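Local coordinates for protein 5-Carboxyvanillate Decarboxylase (Novosphingobium aromaticivorans, PDB 4QRN) that probably catalyses the metal-dependent decarboxylation of 5-carboxyvanillate, and binds a nitro analogue of that substrate at a manganese ion in its active site, at residues A[40-45]-A[105-110]; A[192-197]-A[252-257]; A[209-214]-A[232-237]; A[25-30]-A[345-350]. One frame throughout, in Å; residues are numbered along the deposited sequence. Where two conformers were deposited one is given.

Interaction 1: A[40-45]-A[105-110]. With MN (manganese (II) ion), chain E.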
loop_
_atom_site.group_PDB
_atom_site.type_symbol
_atom_site.label_atom_id
_atom_site.label_comp_id
_atom_site.label_asym_id
_atom_site.label_seq_id
_atom_site.Cartn_x
_atom_site.Cartn_y
_atom_site.Cartn_z
ATOM N N THR A 40 -5.896 -18.941 10.197
ATOM C CA THR A 40 -6.894 -18.762 9.150
ATOM C C THR A 40 -6.376 -18.455 7.736
ATOM O O THR A 40 -7.204 -18.143 6.875
ATOM C CB THR A 40 -7.888 -17.673 9.553
ATOM O OG1 THR A 40 -7.196 -16.430 9.746
ATOM C CG2 THR A 40 -8.652 -18.046 10.822
ATOM N N GLU A 41 -5.070 -18.599 7.459
ATOM C CA GLU A 41 -4.582 -18.388 6.096
ATOM C C GLU A 41 -3.408 -19.325 5.791
ATOM O O GLU A 41 -2.273 -18.897 5.616
ATOM C CB GLU A 41 -4.176 -16.940 5.826
ATOM C CG GLU A 41 -4.023 -16.663 4.305
ATOM C CD GLU A 41 -3.231 -15.407 4.006
ATOM O OE1 GLU A 41 -3.701 -14.319 4.369
ATOM O OE2 GLU A 41 -2.126 -15.480 3.400
ATOM N N GLU A 42 -3.695 -20.615 5.698
ATOM C CA GLU A 42 -2.658 -21.656 5.679
ATOM C C GLU A 42 -2.691 -22.343 4.322
ATOM O O GLU A 42 -3.753 -22.611 3.779
ATOM C CB GLU A 42 -2.904 -22.615 6.847
ATOM C CG GLU A 42 -3.263 -21.867 8.150
ATOM C CD GLU A 42 -2.244 -20.794 8.527
ATOM O OE1 GLU A 42 -1.042 -21.129 8.583
ATOM O OE2 GLU A 42 -2.644 -19.600 8.745
ATOM N N ALA A 43 -1.513 -22.586 3.750
ATOM C CA ALA A 43 -1.415 -22.957 2.347
ATOM C C ALA A 43 -0.975 -24.410 2.137
ATOM O O ALA A 43 -0.179 -24.962 2.923
ATOM C CB ALA A 43 -0.414 -22.049 1.657
ATOM N N PHE A 44 -1.438 -24.995 1.026
ATOM C CA PHE A 44 -0.905 -26.274 0.552
ATOM C C PHE A 44 -0.806 -26.219 -0.964
ATOM O O PHE A 44 -1.363 -25.322 -1.609
ATOM C CB PHE A 44 -1.769 -27.468 0.992
ATOM C CG PHE A 44 -3.066 -27.557 0.261
ATOM C CD1 PHE A 44 -4.157 -26.807 0.700
ATOM C CD2 PHE A 44 -3.206 -28.354 -0.865
ATOM C CE1 PHE A 44 -5.359 -26.810 0.035
ATOM C CE2 PHE A 44 -4.448 -28.372 -1.563
ATOM C CZ PHE A 44 -5.518 -27.597 -1.096
ATOM N N ALA A 45 -0.067 -27.173 -1.542
ATOM C CA ALA A 45 0.093 -27.288 -2.988
ATOM C C ALA A 45 -0.200 -28.710 -3.408
ATOM O O ALA A 45 -0.143 -29.625 -2.580
ATOM C CB ALA A 45 1.519 -26.932 -3.408
ATOM N N ASP A 105 -4.044 -25.318 16.888
ATOM C CA ASP A 105 -5.118 -26.306 17.031
ATOM C C ASP A 105 -5.810 -26.623 15.719
ATOM O O ASP A 105 -6.118 -27.786 15.456
ATOM C CB ASP A 105 -6.112 -25.807 18.078
ATOM C CG ASP A 105 -5.481 -25.735 19.439
ATOM O OD1 ASP A 105 -5.220 -26.826 20.004
ATOM O OD2 ASP A 105 -5.206 -24.613 19.933
ATOM N N LYS A 106 -6.097 -25.603 14.913
ATOM C CA LYS A 106 -6.784 -25.809 13.647
ATOM C C LYS A 106 -6.178 -24.898 12.614
ATOM O O LYS A 106 -5.733 -23.786 12.938
ATOM C CB LYS A 106 -8.278 -25.506 13.771
ATOM C CG LYS A 106 -8.985 -26.341 14.837
ATOM C CD LYS A 106 -10.492 -26.169 14.780
ATOM C CE LYS A 106 -11.166 -27.006 15.864
ATOM N NZ LYS A 106 -12.645 -26.976 15.752
ATOM N N ALA A 107 -6.181 -25.377 11.371
ATOM C CA ALA A 107 -5.692 -24.621 10.226
ATOM C C ALA A 107 -6.780 -24.582 9.169
ATOM O O ALA A 107 -7.353 -25.629 8.830
ATOM C CB ALA A 107 -4.442 -25.275 9.675
ATOM N N ILE A 108 -7.026 -23.397 8.626
ATOM C CA ILE A 108 -7.924 -23.220 7.495
ATOM C C ILE A 108 -7.064 -23.176 6.250
ATOM O O ILE A 108 -6.230 -22.284 6.082
ATOM C CB ILE A 108 -8.787 -21.969 7.659
ATOM C CG1 ILE A 108 -9.468 -22.031 9.052
ATOM C CG2 ILE A 108 -9.758 -21.857 6.492
ATOM C CD1 ILE A 108 -10.556 -21.020 9.299
ATOM N N LEU A 109 -7.245 -24.200 5.415
ATOM C CA LEU A 109 -6.327 -24.530 4.329
ATOM C C LEU A 109 -6.887 -24.133 2.978
ATOM O O LEU A 109 -8.075 -24.341 2.690
ATOM C CB LEU A 109 -6.119 -26.040 4.284
ATOM C CG LEU A 109 -5.484 -26.626 5.530
ATOM C CD1 LEU A 109 -5.670 -28.147 5.553
ATOM C CD2 LEU A 109 -4.021 -26.299 5.601
ATOM N N ALA A 110 -6.006 -23.616 2.132
ATOM C CA ALA A 110 -6.373 -23.277 0.747
ATOM C C ALA A 110 -5.206 -23.525 -0.191
ATOM O O ALA A 110 -4.037 -23.310 0.145
ATOM C CB ALA A 110 -6.816 -21.816 0.658
HETATM MN MN MN E . -0.733 -16.630 2.226
HETATM O O HOH W 1 -1.585 -18.602 2.654
#
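E42 and A110 lie at the centre of this pairing of two parallel strands. The amide of E42 donates to I108 O (N to O 3.1 Å), and A110 N donates to E42 O (3.0 Å). F44 N then bonds to A110 O at 3.2 Å, standing 40° above the carbonyl plane. Packing is closest around these bonds. The F44 ring leans obliquely on A110, with CE1 3.3 Å from A110 C. E42 CG rests on A107 CB. T40 and I108 run side by side and touch through CG2 and CD1. At the other end the contact opens. D105 and K106 do not touch 40-45, and K106 is partly exposed. The E42 chain bends at chi2 (-53°), which brings OE2 back to the amide of E41 (2.9 Å); the amides of M335 and Y337 also bond to this carboxylate. With an alanine here, these three amides would probably lose their acceptor and the backbone at E41 would be held less firmly. E41 OE2 binds the manganese, while E41 OE1 is held by Y208 and S311. Water 1, a metal ligand, donates to E41 O. The strand pairing and the E42 carboxylate thus fix the backbone that presents a metal ligand.

Interaction 2: A[192-197]-A[252-257]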
loop_
_atom_site.group_PDB
_atom_site.type_symbol
_atom_site.label_atom_id
_atom_site.label_comp_id
_atom_site.label_asym_id
_atom_site.label_seq_id
_atom_site.Cartn_x
_atom_site.Cartn_y
_atom_site.Cartn_z
ATOM N N PHE A 192 -18.748 -9.966 -15.634
ATOM C CA PHE A 192 -18.510 -11.362 -16.003
ATOM C C PHE A 192 -18.430 -12.293 -14.791
ATOM O O PHE A 192 -18.859 -13.439 -14.870
ATOM C CB PHE A 192 -17.218 -11.417 -16.812
ATOM C CG PHE A 192 -16.807 -12.792 -17.249
ATOM C CD1 PHE A 192 -17.499 -13.464 -18.249
ATOM C CD2 PHE A 192 -15.685 -13.397 -16.691
ATOM C CE1 PHE A 192 -17.095 -14.728 -18.673
ATOM C CE2 PHE A 192 -15.274 -14.653 -17.115
ATOM C CZ PHE A 192 -15.975 -15.320 -18.107
ATOM N N PHE A 193 -17.870 -11.813 -13.680
ATOM C CA PHE A 193 -17.643 -12.670 -12.521
ATOM C C PHE A 193 -18.826 -12.756 -11.566
ATOM O O PHE A 193 -18.761 -13.468 -10.556
ATOM C CB PHE A 193 -16.376 -12.219 -11.776
ATOM C CG PHE A 193 -15.149 -12.299 -12.645
ATOM C CD1 PHE A 193 -14.579 -13.519 -12.966
ATOM C CD2 PHE A 193 -14.603 -11.134 -13.185
ATOM C CE1 PHE A 193 -13.464 -13.574 -13.817
ATOM C CE2 PHE A 193 -13.520 -11.176 -14.022
ATOM C CZ PHE A 193 -12.939 -12.397 -14.348
ATOM N N ASP A 194 -19.925 -12.084 -11.890
ATOM C CA ASP A 194 -21.053 -12.029 -10.980
ATOM C C ASP A 194 -21.576 -13.398 -10.498
ATOM O O ASP A 194 -21.971 -13.489 -9.347
ATOM C CB ASP A 194 -22.194 -11.215 -11.604
ATOM C CG ASP A 194 -23.305 -10.944 -10.623
ATOM O OD1 ASP A 194 -23.041 -10.257 -9.613
ATOM O OD2 ASP A 194 -24.433 -11.420 -10.850
ATOM N N PRO A 195 -21.557 -14.451 -11.345
ATOM C CA PRO A 195 -22.034 -15.740 -10.831
ATOM C C PRO A 195 -21.324 -16.224 -9.572
ATOM O O PRO A 195 -21.934 -16.955 -8.780
ATOM C CB PRO A 195 -21.810 -16.691 -12.014
ATOM C CG PRO A 195 -21.981 -15.796 -13.227
ATOM C CD PRO A 195 -21.283 -14.517 -12.800
ATOM N N ILE A 196 -20.062 -15.858 -9.393
ATOM C CA ILE A 196 -19.334 -16.278 -8.221
ATOM C C ILE A 196 -19.951 -15.627 -6.971
ATOM O O ILE A 196 -20.152 -16.312 -5.957
ATOM C CB ILE A 196 -17.855 -15.892 -8.383
ATOM C CG1 ILE A 196 -17.205 -16.822 -9.420
ATOM C CG2 ILE A 196 -17.117 -15.889 -7.020
ATOM C CD1 ILE A 196 -15.819 -16.363 -9.890
ATOM N N PHE A 197 -20.244 -14.331 -7.038
ATOM C CA PHE A 197 -20.871 -13.662 -5.913
ATOM C C PHE A 197 -22.262 -14.179 -5.635
ATOM O O PHE A 197 -22.625 -14.351 -4.477
ATOM C CB PHE A 197 -20.846 -12.155 -6.113
ATOM C CG PHE A 197 -19.442 -11.616 -6.111
ATOM C CD1 PHE A 197 -18.716 -11.611 -4.939
ATOM C CD2 PHE A 197 -18.832 -11.183 -7.272
ATOM C CE1 PHE A 197 -17.412 -11.145 -4.900
ATOM C CE2 PHE A 197 -17.517 -10.723 -7.255
ATOM C CZ PHE A 197 -16.803 -10.698 -6.069
ATOM N N ASP A 252 -23.278 -3.146 -1.741
ATOM C CA ASP A 252 -24.644 -2.680 -1.926
ATOM C C ASP A 252 -25.448 -3.713 -2.714
ATOM O O ASP A 252 -26.625 -3.938 -2.451
ATOM C CB ASP A 252 -24.650 -1.321 -2.653
ATOM C CG ASP A 252 -24.107 -0.182 -1.801
ATOM O OD1 ASP A 252 -23.925 -0.376 -0.576
ATOM O OD2 ASP A 252 -23.883 0.915 -2.362
ATOM N N LYS A 253 -24.799 -4.349 -3.675
ATOM C CA LYS A 253 -25.435 -5.383 -4.463
ATOM C C LYS A 253 -25.696 -6.625 -3.605
ATOM O O LYS A 253 -26.752 -7.256 -3.721
ATOM C CB LYS A 253 -24.573 -5.718 -5.679
ATOM C CG LYS A 253 -25.241 -6.629 -6.683
ATOM C CD LYS A 253 -24.436 -6.690 -7.962
ATOM C CE LYS A 253 -25.169 -7.530 -9.005
ATOM N NZ LYS A 253 -24.601 -7.428 -10.378
ATOM N N TYR A 254 -24.728 -6.945 -2.740
ATOM C CA TYR A 254 -24.759 -8.159 -1.925
ATOM C C TYR A 254 -24.473 -7.799 -0.465
ATOM O O TYR A 254 -23.360 -7.998 0.023
ATOM C CB TYR A 254 -23.720 -9.169 -2.437
ATOM C CG TYR A 254 -23.990 -9.597 -3.858
ATOM C CD1 TYR A 254 -25.162 -10.287 -4.175
ATOM C CD2 TYR A 254 -23.113 -9.282 -4.889
ATOM C CE1 TYR A 254 -25.434 -10.669 -5.469
ATOM C CE2 TYR A 254 -23.384 -9.664 -6.192
ATOM C CZ TYR A 254 -24.547 -10.347 -6.477
ATOM O OH TYR A 254 -24.847 -10.727 -7.770
ATOM N N PRO A 255 -25.471 -7.263 0.250
ATOM C CA PRO A 255 -25.202 -6.750 1.601
ATOM C C PRO A 255 -24.766 -7.813 2.593
ATOM O O PRO A 255 -24.123 -7.461 3.585
ATOM C CB PRO A 255 -26.551 -6.135 2.020
ATOM C CG PRO A 255 -27.256 -5.884 0.748
ATOM C CD PRO A 255 -26.813 -6.903 -0.222
ATOM N N SER A 256 -25.092 -9.079 2.362
ATOM C CA SER A 256 -24.659 -10.125 3.291
ATOM C C SER A 256 -23.218 -10.574 3.059
ATOM O O SER A 256 -22.649 -11.238 3.919
ATOM C CB SER A 256 -25.571 -11.345 3.213
ATOM O OG SER A 256 -25.404 -12.067 2.012
ATOM N N LEU A 257 -22.648 -10.245 1.907
ATOM C CA LEU A 257 -21.347 -10.810 1.543
ATOM C C LEU A 257 -20.230 -10.368 2.468
ATOM O O LEU A 257 -20.086 -9.173 2.741
ATOM C CB LEU A 257 -21.024 -10.386 0.115
ATOM C CG LEU A 257 -19.688 -10.844 -0.456
ATOM C CD1 LEU A 257 -19.688 -12.345 -0.678
ATOM C CD2 LEU A 257 -19.410 -10.093 -1.753
#
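D194 and Y254 meet through a short hydrogen bond, with Y254 OH donating to D194 OD1 at 2.6 Å. OD1 lies at the edge of the tyrosine ring, in its plane, and is approached on its syn side. The carboxylate and the ring are turned only 25° from each other. CG of D194 stands opposite the backbone N across the CA–CB bond (chi1 -171°), and this swings the carboxylate out towards 252-257. K253 comes to meet D194 from the opposite direction and reaches the same oxygen. Its chain is fully extended, and its NZ forms a salt bridge to D194 OD1 at 3.3 Å, whose hydrogen bond is weak. On the way K253 CG covers one face of the Y254 ring near the rim. Thus OD1 takes both a tyrosine hydroxyl and a lysine. Beside this polar group the contact is apolar. F197 CB packs on Y254 CE2 at 3.6 Å. The F197 ring reaches past it, and its CD1 touches L257 CD2 at 3.6 Å. L257 is brought back towards F197 by a type I turn, closed by the bond from L257 N to Y254 O. Y254 is the first residue to leave the helix 250-253. Its ring also packs on R198 and V201, and L257 packs on L200 and I250. The turn therefore lies along the side of helix 194-203, from D194 to V201, just before strand 259-261.

Interaction 3: A[209-214]-A[232-237]. With MN (manganese (II) ion), chain E; 1DF (4-hydroxy-3-methoxy-5-nitrobenzoic acid), chain F.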
loop_
_atom_site.group_PDB
_atom_site.type_symbol
_atom_site.label_atom_id
_atom_site.label_comp_id
_atom_site.label_asym_id
_atom_site.label_seq_id
_atom_site.Cartn_x
_atom_site.Cartn_y
_atom_site.Cartn_z
ATOM N N ILE A 209 -9.960 -13.139 -0.364
ATOM C CA ILE A 209 -9.156 -12.700 -1.508
ATOM C C ILE A 209 -7.715 -12.705 -1.033
ATOM O O ILE A 209 -7.292 -11.846 -0.256
ATOM C CB ILE A 209 -9.560 -11.340 -2.069
ATOM C CG1 ILE A 209 -11.019 -11.364 -2.503
ATOM C CG2 ILE A 209 -8.659 -11.020 -3.282
ATOM C CD1 ILE A 209 -11.534 -10.049 -3.076
ATOM N N HIS A 210 -6.989 -13.733 -1.459
ATOM C CA HIS A 210 -5.591 -13.918 -1.118
ATOM C C HIS A 210 -4.725 -13.248 -2.186
ATOM O O HIS A 210 -5.139 -13.151 -3.344
ATOM C CB HIS A 210 -5.312 -15.424 -1.109
ATOM C CG HIS A 210 -3.942 -15.777 -0.623
ATOM N ND1 HIS A 210 -2.834 -15.741 -1.431
ATOM C CD2 HIS A 210 -3.506 -16.152 0.607
ATOM C CE1 HIS A 210 -1.766 -16.062 -0.707
ATOM N NE2 HIS A 210 -2.148 -16.342 0.529
ATOM N N PRO A 211 -3.496 -12.824 -1.850
ATOM C CA PRO A 211 -2.680 -12.188 -2.884
ATOM C C PRO A 211 -2.273 -13.128 -4.008
ATOM O O PRO A 211 -2.284 -14.364 -3.927
ATOM C CB PRO A 211 -1.430 -11.738 -2.122
ATOM C CG PRO A 211 -1.868 -11.561 -0.705
ATOM C CD PRO A 211 -2.907 -12.668 -0.503
ATOM N N ALA A 212 -1.846 -12.475 -5.076
ATOM C CA ALA A 212 -1.113 -13.068 -6.173
ATOM C C ALA A 212 -0.127 -12.021 -6.630
ATOM O O ALA A 212 -0.248 -10.833 -6.325
ATOM C CB ALA A 212 -2.049 -13.469 -7.323
ATOM N N THR A 213 0.848 -12.458 -7.411
ATOM C CA THR A 213 1.638 -11.518 -8.170
ATOM C C THR A 213 0.736 -10.672 -9.078
ATOM O O THR A 213 -0.294 -11.141 -9.570
ATOM C CB THR A 213 2.685 -12.242 -9.041
ATOM O OG1 THR A 213 2.075 -13.313 -9.783
ATOM C CG2 THR A 213 3.794 -12.812 -8.183
ATOM N N SER A 214 1.158 -9.438 -9.300
ATOM C CA SER A 214 0.451 -8.548 -10.193
ATOM C C SER A 214 0.450 -9.109 -11.609
ATOM O O SER A 214 1.366 -9.841 -11.997
ATOM C CB SER A 214 1.171 -7.200 -10.212
ATOM O OG SER A 214 1.155 -6.558 -8.945
ATOM N N PHE A 232 5.737 -6.548 -1.030
ATOM C CA PHE A 232 5.113 -5.295 -1.454
ATOM C C PHE A 232 4.037 -5.511 -2.505
ATOM O O PHE A 232 2.896 -5.080 -2.328
ATOM C CB PHE A 232 6.187 -4.323 -1.972
ATOM C CG PHE A 232 5.635 -2.990 -2.379
ATOM C CD1 PHE A 232 5.287 -2.050 -1.423
ATOM C CD2 PHE A 232 5.430 -2.689 -3.722
ATOM C CE1 PHE A 232 4.758 -0.818 -1.802
ATOM C CE2 PHE A 232 4.917 -1.471 -4.107
ATOM C CZ PHE A 232 4.558 -0.548 -3.130
ATOM N N GLY A 233 4.384 -6.167 -3.610
ATOM C CA GLY A 233 3.447 -6.307 -4.705
ATOM C C GLY A 233 2.199 -7.077 -4.326
ATOM O O GLY A 233 1.111 -6.767 -4.807
ATOM N N PHE A 234 2.325 -8.077 -3.455
ATOM C CA PHE A 234 1.124 -8.782 -2.978
ATOM C C PHE A 234 0.114 -7.805 -2.371
ATOM O O PHE A 234 -1.086 -7.919 -2.614
ATOM C CB PHE A 234 1.519 -9.831 -1.928
ATOM C CG PHE A 234 1.986 -11.168 -2.479
ATOM C CD1 PHE A 234 2.337 -11.362 -3.810
ATOM C CD2 PHE A 234 2.055 -12.254 -1.603
ATOM C CE1 PHE A 234 2.751 -12.632 -4.255
ATOM C CE2 PHE A 234 2.477 -13.509 -2.039
ATOM C CZ PHE A 234 2.823 -13.695 -3.368
ATOM N N GLY A 235 0.598 -6.882 -1.533
ATOM C CA GLY A 235 -0.290 -5.941 -0.874
ATOM C C GLY A 235 -0.900 -4.942 -1.836
ATOM O O GLY A 235 -2.044 -4.533 -1.662
ATOM N N VAL A 236 -0.129 -4.518 -2.830
ATOM C CA VAL A 236 -0.644 -3.612 -3.853
ATOM C C VAL A 236 -1.785 -4.298 -4.598
ATOM O O VAL A 236 -2.883 -3.747 -4.750
ATOM C CB VAL A 236 0.481 -3.214 -4.819
ATOM C CG1 VAL A 236 -0.097 -2.512 -6.066
ATOM C CG2 VAL A 236 1.530 -2.328 -4.113
ATOM N N GLU A 237 -1.510 -5.503 -5.105
ATOM C CA GLU A 237 -2.472 -6.240 -5.912
ATOM C C GLU A 237 -3.772 -6.479 -5.138
ATOM O O GLU A 237 -4.873 -6.270 -5.630
ATOM C CB GLU A 237 -1.821 -7.559 -6.348
ATOM C CG GLU A 237 -2.777 -8.611 -6.867
ATOM C CD GLU A 237 -3.545 -8.289 -8.142
ATOM O OE1 GLU A 237 -3.146 -7.394 -8.912
ATOM O OE2 GLU A 237 -4.546 -8.999 -8.374
HETATM MN MN MN E . -0.733 -16.630 2.226
HETATM C C1 1DF F . 4.384 -15.999 0.013
HETATM C CO1 1DF F . 3.658 -15.405 1.006
HETATM C CO2 1DF F . 3.718 -16.799 -0.942
HETATM C CM1 1DF F . 2.261 -15.731 1.055
HETATM C CM2 1DF F . 2.407 -17.192 -0.766
HETATM O OM 1DF F . 1.731 -18.004 -1.633
HETATM C CZ 1DF F . 1.669 -16.758 0.325
HETATM C CC 1DF F . 5.841 -15.769 -0.142
HETATM C CV 1DF F . 2.341 -18.258 -2.899
HETATM O O1 1DF F . 6.531 -15.511 0.930
HETATM O O2 1DF F . 6.339 -15.854 -1.270
HETATM O O3 1DF F . 0.494 -17.239 0.612
HETATM N N 1DF F . 1.419 -14.726 1.790
HETATM O O11 1DF F . 0.222 -14.784 1.809
HETATM O O22 1DF F . 2.009 -13.713 2.259
HETATM O O HOH W 2 -1.288 -5.475 -8.963
HETATM O O HOH W 1 -1.585 -18.602 2.654
#
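P211 and F234 pack together beside the bound ligand. P211 CB sits 3.5 Å from F234 CG, and the two side chains cross at about a right angle. The ring of F234 meets 1DF edge-on: CE2 is 3.7 Å from ligand CO2, which lies in the ring plane. H210 CG lies anti to the backbone N (chi1 -174°), which carries the ring towards the manganese, and NE2 binds the ion at 2.2 Å. The ligand chelates it through O3 and the nitro oxygen O11. E41, D336 and water 1 complete the site. One layer out, H210 ND1 donates to P211 O at 2.9 Å, in the carbonyl plane and on a lone pair. Together with the metal bond, this helps fix the rotation of the imidazole. S113 also holds P211 O. The next residues pass F234 obliquely: A212 O is 3.6 Å from CD1, and T213 N lies near CE1. A212 O also touches E237 CG. Water 2 bridges S214 OG and E237 OE1, donating to the carboxylate, which S181, H182 and Y187 hold further. R274 of the second subunit packs on F234 and bonds to the ligand. A metal-binding histidine directly after strand 207-209, at its C-terminal end, is as expected of the distorted beta/alpha barrel of the amidohydrolase superfamily.

Interaction 4: A[25-30]-A[345-350]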
loop_
_atom_site.group_PDB
_atom_site.type_symbol
_atom_site.label_atom_id
_atom_site.label_comp_id
_atom_site.label_asym_id
_atom_site.label_seq_id
_atom_site.Cartn_x
_atom_site.Cartn_y
_atom_site.Cartn_z
ATOM N N GLN A 25 9.064 -22.047 26.432
ATOM C CA GLN A 25 9.146 -22.231 24.997
ATOM C C GLN A 25 8.010 -23.126 24.525
ATOM O O GLN A 25 7.758 -23.207 23.326
ATOM C CB GLN A 25 10.495 -22.848 24.608
ATOM C CG GLN A 25 11.670 -21.914 24.880
ATOM C CD GLN A 25 11.538 -20.605 24.137
ATOM O OE1 GLN A 25 11.604 -20.565 22.910
ATOM N NE2 GLN A 25 11.345 -19.523 24.876
ATOM N N ASP A 26 7.340 -23.815 25.447
ATOM C CA ASP A 26 6.254 -24.710 25.055
ATOM C C ASP A 26 5.159 -23.957 24.299
ATOM O O ASP A 26 4.719 -22.877 24.702
ATOM C CB ASP A 26 5.612 -25.361 26.276
ATOM C CG ASP A 26 6.561 -26.258 27.059
ATOM O OD1 ASP A 26 7.658 -26.605 26.556
ATOM O OD2 ASP A 26 6.185 -26.623 28.200
ATOM N N LEU A 27 4.710 -24.533 23.207
ATOM C CA LEU A 27 3.533 -24.033 22.512
ATOM C C LEU A 27 2.652 -25.250 22.372
ATOM O O LEU A 27 2.971 -26.162 21.598
ATOM C CB LEU A 27 3.929 -23.500 21.147
ATOM C CG LEU A 27 4.613 -22.136 21.153
ATOM C CD1 LEU A 27 5.159 -21.845 19.780
ATOM C CD2 LEU A 27 3.624 -21.048 21.555
ATOM N N LYS A 28 1.563 -25.276 23.140
ATOM C CA LYS A 28 0.797 -26.505 23.288
ATOM C C LYS A 28 -0.531 -26.388 22.587
ATOM O O LYS A 28 -1.210 -25.362 22.690
ATOM C CB LYS A 28 0.533 -26.783 24.770
ATOM C CG LYS A 28 1.772 -26.807 25.646
ATOM C CD LYS A 28 1.384 -27.065 27.092
ATOM C CE LYS A 28 2.580 -27.023 28.010
ATOM N NZ LYS A 28 2.174 -27.269 29.422
ATOM N N THR A 29 -0.928 -27.443 21.902
ATOM C CA THR A 29 -2.324 -27.598 21.510
ATOM C C THR A 29 -3.203 -27.847 22.726
ATOM O O THR A 29 -2.712 -28.195 23.799
ATOM C CB THR A 29 -2.478 -28.727 20.491
ATOM O OG1 THR A 29 -1.979 -29.930 21.078
ATOM C CG2 THR A 29 -1.675 -28.403 19.204
ATOM N N GLY A 30 -4.504 -27.641 22.553
ATOM C CA GLY A 30 -5.477 -28.021 23.560
ATOM C C GLY A 30 -6.152 -26.876 24.280
ATOM O O GLY A 30 -7.068 -27.123 25.064
ATOM N N GLU A 345 6.796 -16.054 16.573
ATOM C CA GLU A 345 5.641 -15.189 16.294
ATOM C C GLU A 345 4.447 -15.626 17.131
ATOM O O GLU A 345 3.734 -14.775 17.651
ATOM C CB GLU A 345 5.314 -15.185 14.801
ATOM C CG GLU A 345 6.330 -14.401 14.009
ATOM C CD GLU A 345 6.021 -14.274 12.524
ATOM O OE1 GLU A 345 5.109 -14.964 12.009
ATOM O OE2 GLU A 345 6.728 -13.451 11.890
ATOM N N VAL A 346 4.216 -16.930 17.233
ATOM C CA VAL A 346 3.114 -17.404 18.050
ATOM C C VAL A 346 3.330 -16.953 19.497
ATOM O O VAL A 346 2.402 -16.498 20.155
ATOM C CB VAL A 346 2.945 -18.938 17.972
ATOM C CG1 VAL A 346 1.694 -19.350 18.735
ATOM C CG2 VAL A 346 2.850 -19.398 16.509
ATOM N N ARG A 347 4.567 -17.070 20.002
ATOM C CA ARG A 347 4.855 -16.646 21.359
ATOM C C ARG A 347 4.561 -15.167 21.552
ATOM O O ARG A 347 4.021 -14.757 22.596
ATOM C CB ARG A 347 6.306 -16.963 21.729
ATOM C CG ARG A 347 6.595 -18.433 21.695
ATOM C CD ARG A 347 8.015 -18.782 22.209
ATOM N NE ARG A 347 8.214 -20.234 22.097
ATOM C CZ ARG A 347 8.897 -20.846 21.128
ATOM N NH1 ARG A 347 9.560 -20.168 20.198
ATOM N NH2 ARG A 347 8.936 -22.164 21.102
ATOM N N ALA A 348 4.953 -14.347 20.595
ATOM C CA ALA A 348 4.703 -12.916 20.714
ATOM C C ALA A 348 3.203 -12.641 20.743
ATOM O O ALA A 348 2.727 -11.807 21.521
ATOM C CB ALA A 348 5.364 -12.159 19.577
ATOM N N MET A 349 2.453 -13.322 19.891
ATOM C CA MET A 349 1.007 -13.119 19.843
ATOM C C MET A 349 0.351 -13.554 21.155
ATOM O O MET A 349 -0.537 -12.865 21.667
ATOM C CB MET A 349 0.401 -13.845 18.629
ATOM C CG MET A 349 0.917 -13.344 17.272
ATOM S SD MET A 349 0.532 -11.607 16.949
ATOM C CE MET A 349 1.940 -10.748 17.640
ATOM N N ASP A 350 0.793 -14.682 21.702
ATOM C CA ASP A 350 0.243 -15.162 22.968
ATOM C C ASP A 350 0.436 -14.136 24.079
ATOM O O ASP A 350 -0.359 -14.107 25.025
ATOM C CB ASP A 350 0.979 -16.429 23.408
ATOM C CG ASP A 350 0.562 -17.704 22.698
ATOM O OD1 ASP A 350 -0.519 -17.801 22.068
ATOM O OD2 ASP A 350 1.348 -18.661 22.845
HETATM O O HOH W 3 5.952 -20.450 24.202
#
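The guanidinium of R347 lies between Q25 and L27. Q25 OE1 sits over the centre of one face, 3.2 Å above the plane. L27 CD1 covers the opposite face, offset toward the rim. The amide and guanidinium planes are 33° apart. At the edge, Q25 O accepts from two nitrogens of the same group. R347 NH2 donates at 2.7 Å, nearly straight (163°) and on a lone pair; NE donates to the same Q25 O at 3.2 Å, from above the carbonyl plane. Water 3 also lies at this edge; it donates to D26 O and bonds weakly to NE. The arginine chain is extended from CG to NE (chi3 -178°), which carries the head out from the helix to the loop. R347 NH1 turns back to D344 in a salt bridge. Beside it L27 packs against the helix, with CD2 at 3.8 Å from V346 CG1 and 3.5 Å from D350 OD2. That carboxylate is held by Y35 and R37. A leucine in place of this arginine would probably leave Q25 O without its two donors and D344 without its charge partner, freeing the loop end to move. The N-terminal loop is thus tied by a charged group gripping one backbone carbonyl, backed by a buried leucine.

Overall arrangement
From the N terminus, the loop 25-30 comes first and closes on helix 343-350 near the C terminus in interaction 4. This span of over 300 residues contains the other three contacts. Interaction 1 closes a mostly helical loop between strands 38-44 and 106-111, and is complete before interaction 2 opens. D105 probably hydrogen-bonds the amide of G30, so interactions 1 and 4 touch. Interaction 2 then opens at helix 194-203 and closes after helix 250-253. Interaction 3 lies within that span and joins the loop after strand 207-209 to helix 233-248. Interactions 1 and 3 meet at the manganese, which takes a ligand from each. Interactions 2 and 4 are far apart, with centres about 38 Å from each other.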